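Local coordinates for lipoprotein, putative (Bacillus anthracis, PDB 4O4A), which is of unknown function but, as a putative lipoprotein, is probably anchored to the bacterial membrane and may bind lipid, at residues T30-P35 with L42-N47; Y88-N91 with Q95-K98. All coordinates share one frame; numbering follows the deposited sequence.

How the contacts relate
Contact 1 closes before contact 2 opens along the chain, and all four segments fall within the range of a family of unknown function. They lie about 14 Å apart, centre to centre. Contact 1 sits near the middle of the chain, where strand 30-35 of the five-stranded mixed sheet faces strand 40-45 of the four-stranded one. Contact 2 is a surface hairpin at one edge of the five-stranded sheet. Strand 30-35 joins them, because it is the parallel neighbour of strand 86-90: Ile34 N lies 2.8 Å from Tyr88 O, a probable hydrogen bond. The five-stranded sheet thus packs on the other sheet through strand 30-35 and ends at the surface in the hairpin.

Contact 1. Residues T30-P35 with L42-N47; sequences TIYLIP and LIVVYN
Strand 30-35 and the 42-45 part of strand 40-45 meet through side chains, their backbones standing well apart: the CA atoms of Ile34 and Leu42 are 8.9 Å from each other, and those of Tyr32 and Val44 are 10.0 Å apart. The closer approach joins Ile34 CG1 to Leu42 CD1 at 4.0 Å, the two side chains crossing at about a right angle. Leu42 places CG anti to its own carbonyl carbon (chi1 -65°), and from there CD1 extends to Ile34. At the next pair, Val44 CG2 comes to the edge of the Tyr32 ring, 4.4 Å from CE1 and near the ring plane, while Thr30 CG2 of the same strand as Tyr32 lies over one ring face, offset toward the rim. Backbone separation of this size, bridged by apolar side chains, marks the packing of one beta sheet on another; here strand 30-35 belongs to the five-stranded sheet and strand 40-45 to the four-stranded one. Leu124 of strand 117-126 also packs on Leu42, and Tyr87 brings its ring nearly parallel to that of Tyr32. Beyond the apolar pairs, the contact turns polar. One water connects Tyr32 OH, 2.9 Å away, with Tyr46 OH, and lies in the plane of both rings at their edges. A second water donates to Thr30 OG1 over 3.2 Å and also bonds Tyr46 OH, which therefore has two water partners.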
loop_
_atom_site.group_PDB
_atom_site.type_symbol
_atom_site.label_atom_id
_atom_site.label_comp_id
_atom_site.label_asym_id
_atom_site.label_seq_id
_atom_site.Cartn_x
_atom_site.Cartn_y
_atom_site.Cartn_z
ATOM N N THR B 30 -16.577 30.481 18.865
ATOM C CA THR B 30 -17.075 29.153 18.538
ATOM C C THR B 30 -16.459 28.085 19.446
ATOM O O THR B 30 -15.272 28.109 19.731
ATOM C CB THR B 30 -16.816 28.786 17.080
ATOM O OG1 THR B 30 -17.427 29.770 16.253
ATOM C CG2 THR B 30 -17.410 27.407 16.755
ATOM N N ILE B 31 -17.302 27.153 19.874
ATOM C CA ILE B 31 -16.899 26.039 20.700
ATOM C C ILE B 31 -17.064 24.792 19.862
ATOM O O ILE B 31 -18.136 24.570 19.294
ATOM C CB ILE B 31 -17.800 25.905 21.933
ATOM C CG1 ILE B 31 -17.496 27.019 22.920
ATOM C CG2 ILE B 31 -17.575 24.569 22.616
ATOM C CD1 ILE B 31 -18.407 27.031 24.130
ATOM N N TYR B 32 -16.012 23.989 19.770
ATOM C CA TYR B 32 -16.069 22.759 19.002
ATOM C C TYR B 32 -16.054 21.585 19.955
ATOM O O TYR B 32 -15.160 21.475 20.776
ATOM C CB TYR B 32 -14.879 22.661 18.049
ATOM C CG TYR B 32 -14.859 23.735 16.998
ATOM C CD1 TYR B 32 -15.497 23.550 15.780
ATOM C CD2 TYR B 32 -14.218 24.949 17.221
ATOM C CE1 TYR B 32 -15.474 24.543 14.807
ATOM C CE2 TYR B 32 -14.199 25.953 16.266
ATOM C CZ TYR B 32 -14.824 25.743 15.060
ATOM O OH TYR B 32 -14.800 26.727 14.109
ATOM N N LEU B 33 -17.050 20.714 19.836
ATOM C CA LEU B 33 -17.134 19.525 20.666
ATOM C C LEU B 33 -16.827 18.312 19.814
ATOM O O LEU B 33 -17.562 17.998 18.880
ATOM C CB LEU B 33 -18.524 19.398 21.255
ATOM C CG LEU B 33 -18.985 20.628 22.025
ATOM C CD1 LEU B 33 -20.383 20.412 22.573
ATOM C CD2 LEU B 33 -18.025 20.962 23.154
ATOM N N ILE B 34 -15.720 17.650 20.121
ATOM C CA ILE B 34 -15.293 16.481 19.390
ATOM C C ILE B 34 -15.490 15.209 20.229
ATOM O O ILE B 34 -15.151 15.177 21.408
ATOM C CB ILE B 34 -13.778 16.547 19.044
ATOM C CG1 ILE B 34 -13.439 17.706 18.113
ATOM C CG2 ILE B 34 -13.339 15.270 18.356
ATOM C CD1 ILE B 34 -13.340 19.044 18.783
ATOM N N PRO B 35 -16.025 14.148 19.627
ATOM C CA PRO B 35 -16.100 12.907 20.397
ATOM C C PRO B 35 -14.695 12.491 20.824
ATOM O O PRO B 35 -13.787 12.465 20.002
ATOM C CB PRO B 35 -16.695 11.922 19.399
ATOM C CG PRO B 35 -17.559 12.770 18.537
ATOM C CD PRO B 35 -16.801 14.067 18.382
ATOM N N LEU B 42 -11.884 16.828 10.280
ATOM C CA LEU B 42 -13.158 17.340 10.744
ATOM C C LEU B 42 -13.732 18.281 9.697
ATOM O O LEU B 42 -13.008 19.079 9.082
ATOM C CB LEU B 42 -12.993 18.104 12.049
ATOM C CG LEU B 42 -12.534 17.294 13.242
ATOM C CD1 LEU B 42 -12.183 18.214 14.395
ATOM C CD2 LEU B 42 -13.595 16.304 13.660
ATOM N N ILE B 43 -15.036 18.197 9.504
ATOM C CA ILE B 43 -15.690 19.047 8.548
ATOM C C ILE B 43 -16.970 19.625 9.123
ATOM O O ILE B 43 -17.769 18.923 9.740
ATOM C CB ILE B 43 -16.024 18.286 7.261
ATOM C CG1 ILE B 43 -14.755 17.682 6.648
ATOM C CG2 ILE B 43 -16.696 19.216 6.273
ATOM C CD1 ILE B 43 -14.965 16.899 5.365
ATOM N N VAL B 44 -17.139 20.926 8.914
ATOM C CA VAL B 44 -18.338 21.624 9.327
ATOM C C VAL B 44 -18.919 22.216 8.072
ATOM O O VAL B 44 -18.200 22.869 7.307
ATOM C CB VAL B 44 -18.041 22.774 10.291
ATOM C CG1 VAL B 44 -19.344 23.433 10.720
ATOM C CG2 VAL B 44 -17.301 22.271 11.512
ATOM N N VAL B 45 -20.194 21.979 7.823
ATOM C CA VAL B 45 -20.828 22.535 6.631
ATOM C C VAL B 45 -21.980 23.401 7.072
ATOM O O VAL B 45 -22.833 22.965 7.840
ATOM C CB VAL B 45 -21.333 21.456 5.683
ATOM C CG1 VAL B 45 -21.947 22.101 4.441
ATOM C CG2 VAL B 45 -20.202 20.529 5.289
ATOM N N TYR B 46 -21.994 24.629 6.580
ATOM C CA TYR B 46 -23.011 25.592 6.958
ATOM C C TYR B 46 -24.071 25.790 5.884
ATOM O O TYR B 46 -23.965 25.284 4.760
ATOM C CB TYR B 46 -22.345 26.944 7.237
ATOM C CG TYR B 46 -21.421 26.952 8.440
ATOM C CD1 TYR B 46 -20.124 26.481 8.341
ATOM C CD2 TYR B 46 -21.846 27.462 9.659
ATOM C CE1 TYR B 46 -19.281 26.491 9.436
ATOM C CE2 TYR B 46 -21.016 27.483 10.757
ATOM C CZ TYR B 46 -19.729 26.992 10.638
ATOM O OH TYR B 46 -18.890 27.032 11.727
ATOM N N ASN B 47 -25.103 26.532 6.265
ATOM C CA ASN B 47 -26.188 26.881 5.380
ATOM C C ASN B 47 -26.883 25.667 4.774
ATOM O O ASN B 47 -27.324 25.704 3.640
ATOM C CB ASN B 47 -25.671 27.797 4.280
ATOM C CG ASN B 47 -26.780 28.513 3.563
ATOM O OD1 ASN B 47 -27.784 28.893 4.167
ATOM N ND2 ASN B 47 -26.606 28.713 2.273
HETATM O O HOH W 1 -19.003 29.462 13.491
HETATM O O HOH W 2 -16.122 26.730 11.501
#

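Contact 2. Residues Y88-N91 with Q95-K98; sequences YTVN and QRTK
Tyr88 lays its ring beside Arg96 and Lys98 on one face of an antiparallel pair of strands. With CG anti to the carbonyl carbon, the ring leans across the neighbouring strand: CD2 comes within 3.5 Å of Lys98 CA, and CE2 meets Lys98 CB. Arg96 CD lies over one ring face, and the extended chain beyond it carries the guanidinium group along that side. Its plane is turned 42° from the ring, and CZ is 6.0 Å from the ring centroid, so any cation-pi attraction is weak at most; the salt bridge to Glu57 is the stronger polar tie of this arginine. Val90 lies side by side with Arg96, its CG2 touching Arg96 CG at 4.0 Å, and Leu33 of strand 30-35 packs on both.

Thr89 and Thr97 occupy the other face as the hydrogen-bonded pair. Thr89 N gives a nearly straight bond to Thr97 O (2.8 Å, 163° at the hydrogen), and Thr97 N returns one to Thr89 O. Thr89 OG1 adds a weak bond to the same carbonyl oxygen, Thr97 O.

At the turn, Asn91 uses both ends of its amide. OD1 accepts from Gln95 N at 2.7 Å in a bent bond, the donor tilted out of the carbonyl plane, while ND2 donates nearly straight and almost in its own amide plane to Gln95 OE1 at 3.0 Å. A bend at chi2 (103°) turns the Gln95 amide back toward Asn91, and the two amides meet steeply, not flat on each other. Asn91 N also bonds Gln95 O over 3.3 Å, so three bonds join these residues where the strands connect, closing a beta hairpin whose strand 96-98 ends the five-stranded sheet within this chain.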
loop_
_atom_site.group_PDB
_atom_site.type_symbol
_atom_site.label_atom_id
_atom_site.label_comp_id
_atom_site.label_asym_id
_atom_site.label_seq_id
_atom_site.Cartn_x
_atom_site.Cartn_y
_atom_site.Cartn_z
ATOM N N TYR B 88 -13.061 21.043 22.790
ATOM C CA TYR B 88 -13.224 20.056 23.827
ATOM C C TYR B 88 -13.512 18.716 23.232
ATOM O O TYR B 88 -14.018 18.627 22.112
ATOM C CB TYR B 88 -14.424 20.384 24.690
ATOM C CG TYR B 88 -14.413 21.715 25.386
ATOM C CD1 TYR B 88 -14.901 22.837 24.765
ATOM C CD2 TYR B 88 -13.996 21.833 26.702
ATOM C CE1 TYR B 88 -14.940 24.043 25.424
ATOM C CE2 TYR B 88 -14.036 23.040 27.360
ATOM C CZ TYR B 88 -14.505 24.133 26.715
ATOM O OH TYR B 88 -14.530 25.334 27.369
ATOM N N THR B 89 -13.190 17.670 23.984
ATOM C CA THR B 89 -13.593 16.325 23.607
ATOM C C THR B 89 -14.757 16.011 24.545
ATOM O O THR B 89 -14.840 16.579 25.636
ATOM C CB THR B 89 -12.513 15.268 23.829
ATOM O OG1 THR B 89 -12.008 15.387 25.167
ATOM C CG2 THR B 89 -11.393 15.433 22.863
ATOM N N VAL B 90 -15.646 15.115 24.143
ATOM C CA VAL B 90 -16.769 14.772 24.992
ATOM C C VAL B 90 -17.002 13.270 25.069
ATOM O O VAL B 90 -16.951 12.580 24.060
ATOM C CB VAL B 90 -18.073 15.413 24.498
ATOM C CG1 VAL B 90 -19.180 15.172 25.516
ATOM C CG2 VAL B 90 -17.931 16.907 24.253
ATOM N N ASN B 91 -17.289 12.781 26.274
ATOM C CA ASN B 91 -17.575 11.367 26.472
ATOM C C ASN B 91 -19.040 11.095 26.129
ATOM O O ASN B 91 -19.764 12.015 25.750
ATOM C CB ASN B 91 -17.233 10.924 27.906
ATOM C CG ASN B 91 -18.024 11.661 28.959
ATOM O OD1 ASN B 91 -18.943 12.427 28.652
ATOM N ND2 ASN B 91 -17.661 11.443 30.222
ATOM N N GLN B 95 -19.828 14.951 29.223
ATOM C CA GLN B 95 -18.858 15.739 29.981
ATOM C C GLN B 95 -17.711 16.144 29.074
ATOM O O GLN B 95 -17.200 15.341 28.287
ATOM C CB GLN B 95 -18.318 15.033 31.217
ATOM C CG GLN B 95 -19.258 15.044 32.421
ATOM C CD GLN B 95 -19.975 13.743 32.644
ATOM O OE1 GLN B 95 -19.472 12.673 32.279
ATOM N NE2 GLN B 95 -21.121 13.809 33.309
ATOM N N ARG B 96 -17.329 17.411 29.190
ATOM C CA ARG B 96 -16.303 18.003 28.352
ATOM C C ARG B 96 -14.914 18.012 28.958
ATOM O O ARG B 96 -14.732 18.145 30.161
ATOM C CB ARG B 96 -16.703 19.442 28.023
ATOM C CG ARG B 96 -18.025 19.554 27.282
ATOM C CD ARG B 96 -18.468 20.995 27.116
ATOM N NE ARG B 96 -19.750 21.064 26.404
ATOM C CZ ARG B 96 -20.412 22.191 26.142
ATOM N NH1 ARG B 96 -19.926 23.368 26.528
ATOM N NH2 ARG B 96 -21.568 22.133 25.499
ATOM N N THR B 97 -13.927 17.888 28.093
ATOM C CA THR B 97 -12.542 17.924 28.498
ATOM C C THR B 97 -11.857 18.831 27.507
ATOM O O THR B 97 -11.857 18.572 26.301
ATOM C CB THR B 97 -11.923 16.531 28.474
ATOM O OG1 THR B 97 -12.659 15.677 29.364
ATOM C CG2 THR B 97 -10.484 16.593 28.897
ATOM N N LYS B 98 -11.296 19.915 28.012
ATOM C CA LYS B 98 -10.627 20.888 27.164
ATOM C C LYS B 98 -9.381 20.299 26.534
ATOM O O LYS B 98 -8.684 19.508 27.152
ATOM C CB LYS B 98 -10.265 22.134 27.974
ATOM C CG LYS B 98 -9.782 23.276 27.118
ATOM C CD LYS B 98 -9.658 24.567 27.906
ATOM C CE LYS B 98 -9.298 25.717 26.971
ATOM N NZ LYS B 98 -9.477 27.058 27.594
#